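Transglutaminase elicitor (Phytophthora sojae, PDB 3TW5) catalyses, as a transglutaminase, the cross-linking of protein glutamine side chains to amines such as lysine side chains, and probably acts as an elicitor that plants recognise in innate immunity. Local coordinates at residues P27-P36 against P234-Q243; D199-I207 against E315-Y323. The protein carries 1 engineered substitution. All coordinates share one frame; numbering follows the deposited sequence.

Contact 1. Residues P27-P36 against P234-Q243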
loop_
_atom_site.group_PDB
_atom_site.type_symbol
_atom_site.label_atom_id
_atom_site.label_comp_id
_atom_site.label_asym_id
_atom_site.label_seq_id
_atom_site.Cartn_x
_atom_site.Cartn_y
_atom_site.Cartn_z
ATOM N N PRO A 27 -8.012 16.909 13.885
ATOM C CA PRO A 27 -8.538 17.389 12.610
ATOM C C PRO A 27 -9.565 16.414 12.037
ATOM O O PRO A 27 -9.537 15.223 12.359
ATOM C CB PRO A 27 -7.295 17.450 11.716
ATOM C CG PRO A 27 -6.342 16.486 12.323
ATOM C CD PRO A 27 -6.582 16.560 13.795
ATOM N N THR A 28 -10.470 16.927 11.212
ATOM C CA THR A 28 -11.517 16.108 10.607
ATOM C C THR A 28 -11.207 15.842 9.137
ATOM O O THR A 28 -11.968 15.171 8.440
ATOM C CB THR A 28 -12.900 16.775 10.737
ATOM O OG1 THR A 28 -12.892 18.032 10.050
ATOM C CG2 THR A 28 -13.249 17.006 12.200
ATOM N N VAL A 29 -10.082 16.385 8.680
ATOM C CA VAL A 29 -9.608 16.195 7.312
ATOM C C VAL A 29 -8.077 16.269 7.271
ATOM O O VAL A 29 -7.461 17.130 7.911
ATOM C CB VAL A 29 -10.259 17.213 6.320
ATOM C CG1 VAL A 29 -9.942 18.665 6.714
ATOM C CG2 VAL A 29 -9.846 16.928 4.878
ATOM N N GLY A 30 -7.475 15.343 6.533
ATOM C CA GLY A 30 -6.037 15.333 6.323
ATOM C C GLY A 30 -5.729 14.745 4.965
ATOM O O GLY A 30 -6.072 13.597 4.696
ATOM N N VAL A 31 -5.104 15.545 4.105
ATOM C CA VAL A 31 -4.697 15.093 2.774
ATOM C C VAL A 31 -3.182 15.207 2.638
ATOM O O VAL A 31 -2.593 16.240 2.974
ATOM C CB VAL A 31 -5.405 15.890 1.646
ATOM C CG1 VAL A 31 -4.828 15.537 0.277
ATOM C CG2 VAL A 31 -6.907 15.627 1.665
ATOM N N HIS A 32 -2.556 14.137 2.155
ATOM C CA HIS A 32 -1.117 14.130 1.953
ATOM C C HIS A 32 -0.747 14.631 0.562
ATOM O O HIS A 32 -1.168 14.064 -0.446
ATOM C CB HIS A 32 -0.535 12.738 2.193
ATOM C CG HIS A 32 0.958 12.703 2.139
ATOM N ND1 HIS A 32 1.653 12.234 1.045
ATOM C CD2 HIS A 32 1.890 13.113 3.031
ATOM C CE1 HIS A 32 2.950 12.342 1.273
ATOM N NE2 HIS A 32 3.120 12.872 2.471
ATOM N N THR A 33 0.038 15.703 0.527
ATOM C CA THR A 33 0.541 16.270 -0.725
ATOM C C THR A 33 2.074 16.273 -0.737
ATOM O O THR A 33 2.698 16.625 0.270
ATOM C CB THR A 33 0.016 17.708 -0.974
ATOM O OG1 THR A 33 0.346 18.542 0.142
ATOM C CG2 THR A 33 -1.494 17.709 -1.175
ATOM N N PRO A 34 2.686 15.866 -1.867
ATOM C CA PRO A 34 2.000 15.380 -3.065
ATOM C C PRO A 34 1.429 13.983 -2.843
ATOM O O PRO A 34 1.933 13.234 -1.997
ATOM C CB PRO A 34 3.112 15.339 -4.119
ATOM C CG PRO A 34 4.358 15.128 -3.341
ATOM C CD PRO A 34 4.154 15.831 -2.022
ATOM N N SER A 35 0.378 13.652 -3.586
ATOM C CA SER A 35 -0.231 12.332 -3.514
ATOM C C SER A 35 0.781 11.251 -3.879
ATOM O O SER A 35 1.629 11.467 -4.749
ATOM C CB SER A 35 -1.437 12.251 -4.452
ATOM O OG SER A 35 -1.956 10.931 -4.510
ATOM N N PRO A 36 0.712 10.090 -3.201
ATOM C CA PRO A 36 1.485 8.943 -3.658
ATOM C C PRO A 36 1.061 8.575 -5.077
ATOM O O PRO A 36 -0.129 8.638 -5.397
ATOM C CB PRO A 36 1.085 7.839 -2.676
ATOM C CG PRO A 36 0.653 8.552 -1.457
ATOM C CD PRO A 36 -0.005 9.805 -1.946
ATOM N N PRO A 234 -0.977 2.723 -0.768
ATOM C CA PRO A 234 -0.556 3.953 -0.102
ATOM C C PRO A 234 -1.743 4.894 0.102
ATOM O O PRO A 234 -2.521 5.121 -0.827
ATOM C CB PRO A 234 0.449 4.553 -1.084
ATOM C CG PRO A 234 0.012 4.067 -2.413
ATOM C CD PRO A 234 -0.607 2.713 -2.196
ATOM N N VAL A 235 -1.883 5.424 1.313
ATOM C CA VAL A 235 -3.011 6.295 1.645
ATOM C C VAL A 235 -2.782 7.723 1.140
ATOM O O VAL A 235 -1.679 8.260 1.249
ATOM C CB VAL A 235 -3.321 6.268 3.170
ATOM C CG1 VAL A 235 -4.359 7.316 3.548
ATOM C CG2 VAL A 235 -3.800 4.887 3.582
ATOM N N ARG A 236 -3.829 8.316 0.572
ATOM C CA ARG A 236 -3.788 9.700 0.115
ATOM C C ARG A 236 -4.432 10.650 1.123
ATOM O O ARG A 236 -3.969 11.780 1.296
ATOM C CB ARG A 236 -4.473 9.843 -1.245
ATOM C CG ARG A 236 -4.277 11.207 -1.888
ATOM C CD ARG A 236 -5.097 11.343 -3.150
ATOM N NE ARG A 236 -4.959 12.670 -3.746
ATOM C CZ ARG A 236 -5.499 13.029 -4.909
ATOM N NH1 ARG A 236 -6.219 12.165 -5.616
ATOM N NH2 ARG A 236 -5.319 14.258 -5.369
ATOM N N GLY A 237 -5.494 10.198 1.786
ATOM C CA GLY A 237 -6.217 11.060 2.710
ATOM C C GLY A 237 -7.221 10.397 3.626
ATOM O O GLY A 237 -7.616 9.249 3.421
ATOM N N PHE A 238 -7.635 11.150 4.639
ATOM C CA PHE A 238 -8.599 10.703 5.633
ATOM C C PHE A 238 -9.542 11.857 5.959
ATOM O O PHE A 238 -9.092 12.951 6.320
ATOM C CB PHE A 238 -7.860 10.230 6.889
ATOM C CG PHE A 238 -8.746 10.008 8.085
ATOM C CD1 PHE A 238 -9.485 8.838 8.213
ATOM C CD2 PHE A 238 -8.814 10.956 9.099
ATOM C CE1 PHE A 238 -10.294 8.624 9.330
ATOM C CE2 PHE A 238 -9.619 10.752 10.219
ATOM C CZ PHE A 238 -10.360 9.584 10.335
ATOM N N LYS A 239 -10.844 11.616 5.822
ATOM C CA LYS A 239 -11.849 12.635 6.126
ATOM C C LYS A 239 -12.959 12.098 7.024
ATOM O O LYS A 239 -13.496 11.017 6.783
ATOM C CB LYS A 239 -12.443 13.226 4.844
ATOM C CG LYS A 239 -13.288 14.467 5.081
ATOM C CD LYS A 239 -13.871 15.027 3.796
ATOM C CE LYS A 239 -14.621 16.325 4.083
ATOM N NZ LYS A 239 -15.035 17.033 2.842
ATOM N N VAL A 240 -13.280 12.863 8.065
ATOM C CA VAL A 240 -14.389 12.557 8.958
ATOM C C VAL A 240 -15.657 13.186 8.383
ATOM O O VAL A 240 -15.726 14.403 8.188
ATOM C CB VAL A 240 -14.135 13.084 10.392
ATOM C CG1 VAL A 240 -15.298 12.735 11.314
ATOM C CG2 VAL A 240 -12.832 12.525 10.947
ATOM N N TYR A 241 -16.649 12.346 8.107
ATOM C CA TYR A 241 -17.896 12.792 7.493
ATOM C C TYR A 241 -18.997 13.081 8.513
ATOM O O TYR A 241 -19.898 13.872 8.242
ATOM C CB TYR A 241 -18.379 11.764 6.469
ATOM C CG TYR A 241 -17.733 11.896 5.106
ATOM C CD1 TYR A 241 -16.389 11.574 4.909
ATOM C CD2 TYR A 241 -18.473 12.328 4.007
ATOM C CE1 TYR A 241 -15.795 11.691 3.652
ATOM C CE2 TYR A 241 -17.891 12.446 2.747
ATOM C CZ TYR A 241 -16.554 12.127 2.577
ATOM O OH TYR A 241 -15.982 12.242 1.332
ATOM N N GLU A 242 -18.920 12.441 9.677
ATOM C CA GLU A 242 -19.926 12.621 10.718
ATOM C C GLU A 242 -19.394 12.315 12.116
ATOM O O GLU A 242 -18.761 11.282 12.339
ATOM C CB GLU A 242 -21.151 11.746 10.432
ATOM C CG GLU A 242 -22.367 12.079 11.291
ATOM C CD GLU A 242 -23.435 11.002 11.261
ATOM O OE1 GLU A 242 -23.794 10.529 10.159
ATOM O OE2 GLU A 242 -23.926 10.638 12.351
ATOM N N GLN A 243 -19.659 13.228 13.046
ATOM C CA GLN A 243 -19.460 12.986 14.470
ATOM C C GLN A 243 -20.778 13.255 15.178
ATOM O O GLN A 243 -21.335 14.352 15.074
ATOM C CB GLN A 243 -18.371 13.890 15.042
ATOM C CG GLN A 243 -16.965 13.548 14.592
ATOM C CD GLN A 243 -15.928 14.495 15.164
ATOM O OE1 GLN A 243 -15.843 14.685 16.379
ATOM N NE2 GLN A 243 -15.129 15.095 14.290
#
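Pro234 opens the contact with its ring laid against Pro36, the two rings packed alongside and running opposite ways with CB of Pro36 3.7 Å from CB of Pro234; Ala135 of helix 128-137 adjoins both rings. The carbonyl O of Val235 then lies 3.6 Å from CG of Pro36. Arg236 runs fully extended, CG anti to the backbone N (chi1 -171°), which carries its aliphatic part past Ser35, with Arg236 CD 3.4 Å from Ser35 OG, and lets NH1 bond Thr299 OG1. The backbone O of Arg236 accepts from His32 N at 2.9 Å. Arg236 and Gly237 together face Ser278, a classic beta bulge on the side of strand 269-280. Antiparallel pairing with strand 29-31 centres on Phe238, whose N and O bond O and N of Gly30, each at 2.9 Å. Lys239 then pairs with Val29 without hydrogen bonds, and Val240 N donates to Thr28 O at 2.7 Å, almost straight at 173°. Farther on, Gln243 NE2 meets the methyl CG2 of Thr28 at 3.4 Å. Four backbone bonds join residues 28-32, the short strand and its flanks, to the long strand, while the side chains across the seam add mainly van der Waals contact.

Contact 2. Residues D199-I207 against E315-Y323; sequences DLNPAYFHI and EIIGGEWVY
Helix 202-207 crosses strand 316-321 at 112°, the axes 6.7 Å apart at closest, and the backbones come nearest, CA to CA, at Ala203 and Gly319 (4.9 Å). Pro202 sits on the Trp321 indole: its CB stands over the centre of the six-membered ring, 3.6 Å from the centroid, a CH-pi contact. In the plane of the same indole, NE1 donates to Leu200 O at 2.8 Å with a bent N-H...O angle of 141°; the indole edge thus holds the loop leading into the helix and its face holds the first helical residue. His329 stacks on this ring as well. Asn201 is the N-cap of the helix, its OD1 accepting from Ala203 N on a lone pair. This helix lies across an antiparallel sheet in which strands 299-310 and 316-321 pair, and the lack of a side chain at Gly319, on the side facing the helix, lets the first turn come close: Ala203 CB is 3.5 Å from Gly318 O, and Pro202 CG reaches the backbone at Glu320 N. One turn on, the Phe205 ring meets Trp321 obliquely, CD2 to CH2 4.1 Å, while Tyr304 packs edge-to-face with Phe205. At the other end of the strand, Ile316 keeps CG1 beside its backbone N (chi1 -52°) and meets Ile207 tip to tip, Ile316 CD1 lying 3.8 Å from Ile207 CG1; the CG2 branch of Ile316 touches Ala203 CB.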
loop_
_atom_site.group_PDB
_atom_site.type_symbol
_atom_site.label_atom_id
_atom_site.label_comp_id
_atom_site.label_asym_id
_atom_site.label_seq_id
_atom_site.Cartn_x
_atom_site.Cartn_y
_atom_site.Cartn_z
ATOM N N ASP A 199 -7.464 -7.940 13.046
ATOM C CA ASP A 199 -8.269 -6.900 13.688
ATOM C C ASP A 199 -7.434 -5.710 14.184
ATOM O O ASP A 199 -6.252 -5.849 14.528
ATOM C CB ASP A 199 -9.126 -7.482 14.824
ATOM C CG ASP A 199 -8.314 -8.318 15.809
ATOM O OD1 ASP A 199 -7.407 -7.761 16.472
ATOM O OD2 ASP A 199 -8.591 -9.536 15.925
ATOM N N LEU A 200 -8.077 -4.546 14.224
ATOM C CA LEU A 200 -7.429 -3.278 14.519
ATOM C C LEU A 200 -8.445 -2.400 15.232
ATOM O O LEU A 200 -9.541 -2.177 14.715
ATOM C CB LEU A 200 -6.993 -2.619 13.207
ATOM C CG LEU A 200 -6.291 -1.261 13.198
ATOM C CD1 LEU A 200 -4.796 -1.431 13.357
ATOM C CD2 LEU A 200 -6.594 -0.539 11.902
ATOM N N ASN A 201 -8.090 -1.917 16.419
ATOM C CA ASN A 201 -8.986 -1.074 17.210
ATOM C C ASN A 201 -9.347 0.213 16.463
ATOM O O ASN A 201 -8.461 0.908 15.964
ATOM C CB ASN A 201 -8.363 -0.752 18.573
ATOM C CG ASN A 201 -9.394 -0.327 19.604
ATOM O OD1 ASN A 201 -10.137 0.628 19.401
ATOM N ND2 ASN A 201 -9.437 -1.036 20.724
ATOM N N PRO A 202 -10.656 0.523 16.365
ATOM C CA PRO A 202 -11.091 1.730 15.659
ATOM C C PRO A 202 -10.650 3.021 16.348
ATOM O O PRO A 202 -10.504 4.050 15.683
ATOM C CB PRO A 202 -12.617 1.605 15.648
ATOM C CG PRO A 202 -12.940 0.666 16.740
ATOM C CD PRO A 202 -11.798 -0.284 16.827
ATOM N N ALA A 203 -10.437 2.964 17.661
ATOM C CA ALA A 203 -9.838 4.079 18.392
ATOM C C ALA A 203 -8.457 4.358 17.824
ATOM O O ALA A 203 -8.139 5.498 17.478
ATOM C CB ALA A 203 -9.747 3.775 19.874
ATOM N N TYR A 204 -7.648 3.305 17.706
ATOM C CA TYR A 204 -6.322 3.441 17.129
ATOM C C TYR A 204 -6.398 3.935 15.682
ATOM O O TYR A 204 -5.660 4.840 15.296
ATOM C CB TYR A 204 -5.500 2.146 17.234
ATOM C CG TYR A 204 -4.183 2.280 16.518
ATOM C CD1 TYR A 204 -3.183 3.112 17.018
ATOM C CD2 TYR A 204 -3.956 1.630 15.310
ATOM C CE1 TYR A 204 -1.987 3.274 16.349
ATOM C CE2 TYR A 204 -2.757 1.784 14.630
ATOM C CZ TYR A 204 -1.778 2.608 15.157
ATOM O OH TYR A 204 -0.590 2.771 14.491
ATOM N N PHE A 205 -7.298 3.350 14.897
ATOM C CA PHE A 205 -7.478 3.753 13.503
ATOM C C PHE A 205 -7.692 5.264 13.372
ATOM O O PHE A 205 -6.984 5.929 12.611
ATOM C CB PHE A 205 -8.630 2.977 12.850
ATOM C CG PHE A 205 -8.971 3.447 11.459
ATOM C CD1 PHE A 205 -8.143 3.142 10.383
ATOM C CD2 PHE A 205 -10.119 4.194 11.226
ATOM C CE1 PHE A 205 -8.456 3.580 9.097
ATOM C CE2 PHE A 205 -10.436 4.634 9.945
ATOM C CZ PHE A 205 -9.603 4.325 8.880
ATOM N N HIS A 206 -8.656 5.796 14.125
ATOM C CA HIS A 206 -8.980 7.224 14.088
ATOM C C HIS A 206 -7.802 8.079 14.548
ATOM O O HIS A 206 -7.402 9.004 13.844
ATOM C CB HIS A 206 -10.231 7.530 14.925
ATOM C CG HIS A 206 -10.793 8.903 14.702
ATOM N ND1 HIS A 206 -11.748 9.171 13.744
ATOM C CD2 HIS A 206 -10.537 10.083 15.316
ATOM C CE1 HIS A 206 -12.054 10.457 13.775
ATOM N NE2 HIS A 206 -11.333 11.033 14.721
ATOM N N ILE A 207 -7.245 7.751 15.715
ATOM C CA ILE A 207 -6.118 8.494 16.289
ATOM C C ILE A 207 -4.924 8.550 15.328
ATOM O O ILE A 207 -4.362 9.620 15.098
ATOM C CB ILE A 207 -5.688 7.917 17.668
ATOM C CG1 ILE A 207 -6.789 8.152 18.711
ATOM C CG2 ILE A 207 -4.366 8.535 18.138
ATOM C CD1 ILE A 207 -6.688 7.263 19.937
ATOM N N GLU A 315 -11.346 12.401 26.049
ATOM C CA GLU A 315 -10.202 11.743 25.444
ATOM C C GLU A 315 -10.589 10.349 24.957
ATOM O O GLU A 315 -11.305 9.624 25.646
ATOM C CB GLU A 315 -9.051 11.672 26.450
ATOM C CG GLU A 315 -7.700 11.380 25.825
ATOM C CD GLU A 315 -6.537 11.904 26.651
ATOM O OE1 GLU A 315 -6.420 13.142 26.808
ATOM O OE2 GLU A 315 -5.729 11.075 27.126
ATOM N N ILE A 316 -10.120 9.990 23.764
ATOM C CA ILE A 316 -10.407 8.684 23.176
ATOM C C ILE A 316 -9.668 7.586 23.937
ATOM O O ILE A 316 -8.435 7.567 23.981
ATOM C CB ILE A 316 -10.025 8.621 21.680
ATOM C CG1 ILE A 316 -10.645 9.786 20.909
ATOM C CG2 ILE A 316 -10.463 7.291 21.079
ATOM C CD1 ILE A 316 -9.968 10.079 19.594
ATOM N N ILE A 317 -10.437 6.680 24.538
ATOM C CA ILE A 317 -9.884 5.589 25.344
ATOM C C ILE A 317 -10.200 4.210 24.760
ATOM O O ILE A 317 -9.721 3.188 25.261
ATOM C CB ILE A 317 -10.370 5.649 26.811
ATOM C CG1 ILE A 317 -11.899 5.594 26.884
ATOM C CG2 ILE A 317 -9.822 6.891 27.504
ATOM C CD1 ILE A 317 -12.432 5.098 28.210
ATOM N N GLY A 318 -11.006 4.190 23.702
ATOM C CA GLY A 318 -11.435 2.942 23.088
ATOM C C GLY A 318 -12.429 3.131 21.964
ATOM O O GLY A 318 -12.723 4.257 21.566
ATOM N N GLY A 319 -12.943 2.019 21.449
ATOM C CA GLY A 319 -13.859 2.048 20.319
ATOM C C GLY A 319 -14.441 0.693 19.976
ATOM O O GLY A 319 -14.008 -0.332 20.511
ATOM N N GLU A 320 -15.431 0.700 19.085
ATOM C CA GLU A 320 -16.066 -0.515 18.574
ATOM C C GLU A 320 -16.503 -0.303 17.128
ATOM O O GLU A 320 -17.065 0.739 16.802
ATOM C CB GLU A 320 -17.287 -0.892 19.421
ATOM C CG GLU A 320 -16.980 -1.526 20.780
ATOM C CD GLU A 320 -16.406 -2.936 20.680
ATOM O OE1 GLU A 320 -16.618 -3.608 19.647
ATOM O OE2 GLU A 320 -15.750 -3.374 21.648
ATOM N N TRP A 321 -16.245 -1.288 16.270
ATOM C CA TRP A 321 -16.699 -1.237 14.879
ATOM C C TRP A 321 -18.200 -1.521 14.785
ATOM O O TRP A 321 -18.720 -2.380 15.499
ATOM C CB TRP A 321 -15.942 -2.252 14.020
ATOM C CG TRP A 321 -14.458 -2.039 13.914
ATOM C CD1 TRP A 321 -13.483 -2.776 14.517
ATOM C CD2 TRP A 321 -13.783 -1.038 13.142
ATOM N NE1 TRP A 321 -12.244 -2.298 14.173
ATOM C CE2 TRP A 321 -12.398 -1.228 13.332
ATOM C CE3 TRP A 321 -14.214 0.005 12.312
ATOM C CZ2 TRP A 321 -11.438 -0.415 12.724
ATOM C CZ3 TRP A 321 -13.257 0.816 11.706
ATOM C CH2 TRP A 321 -11.886 0.599 11.917
ATOM N N VAL A 322 -18.889 -0.798 13.904
ATOM C CA VAL A 322 -20.328 -0.995 13.676
ATOM C C VAL A 322 -20.663 -1.019 12.180
ATOM O O VAL A 322 -19.781 -0.834 11.341
ATOM C CB VAL A 322 -21.198 0.087 14.391
ATOM C CG1 VAL A 322 -21.002 0.047 15.905
ATOM C CG2 VAL A 322 -20.914 1.482 13.841
ATOM N N TYR A 323 -21.939 -1.251 11.862
ATOM C CA TYR A 323 -22.465 -1.194 10.486
ATOM C C TYR A 323 -21.664 -1.987 9.446
ATOM O O TYR A 323 -21.449 -1.514 8.321
ATOM C CB TYR A 323 -22.629 0.261 10.006
ATOM C CG TYR A 323 -23.875 0.976 10.485
ATOM C CD1 TYR A 323 -25.060 0.281 10.734
ATOM C CD2 TYR A 323 -23.877 2.363 10.654
ATOM C CE1 TYR A 323 -26.209 0.947 11.169
ATOM C CE2 TYR A 323 -25.019 3.040 11.084
ATOM C CZ TYR A 323 -26.182 2.324 11.340
ATOM O OH TYR A 323 -27.318 2.982 11.763
#

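Overall arrangement
Contacts 1 and 2 involve the same antiparallel sheet, their centres about 17 Å apart. Contact 1 is partly buried and adds strand 29-31 beside strand 232-246, with Val29, Val31 and Lys239 exposed; contact 2 is buried and packs helix 202-215 on strand 316-321. The chemistry follows: a ladder of backbone hydrogen bonds in the first, apolar and aromatic side-chain packing with one indole hydrogen bond in the second. The helix joins them, since His206 packs edge-to-face with Phe238 and touches Val240, and Phe205 also reaches Phe238. His206 ND1 bonds Tyr306 OH of strand 299-310, tying this junction to another strand of the sheet.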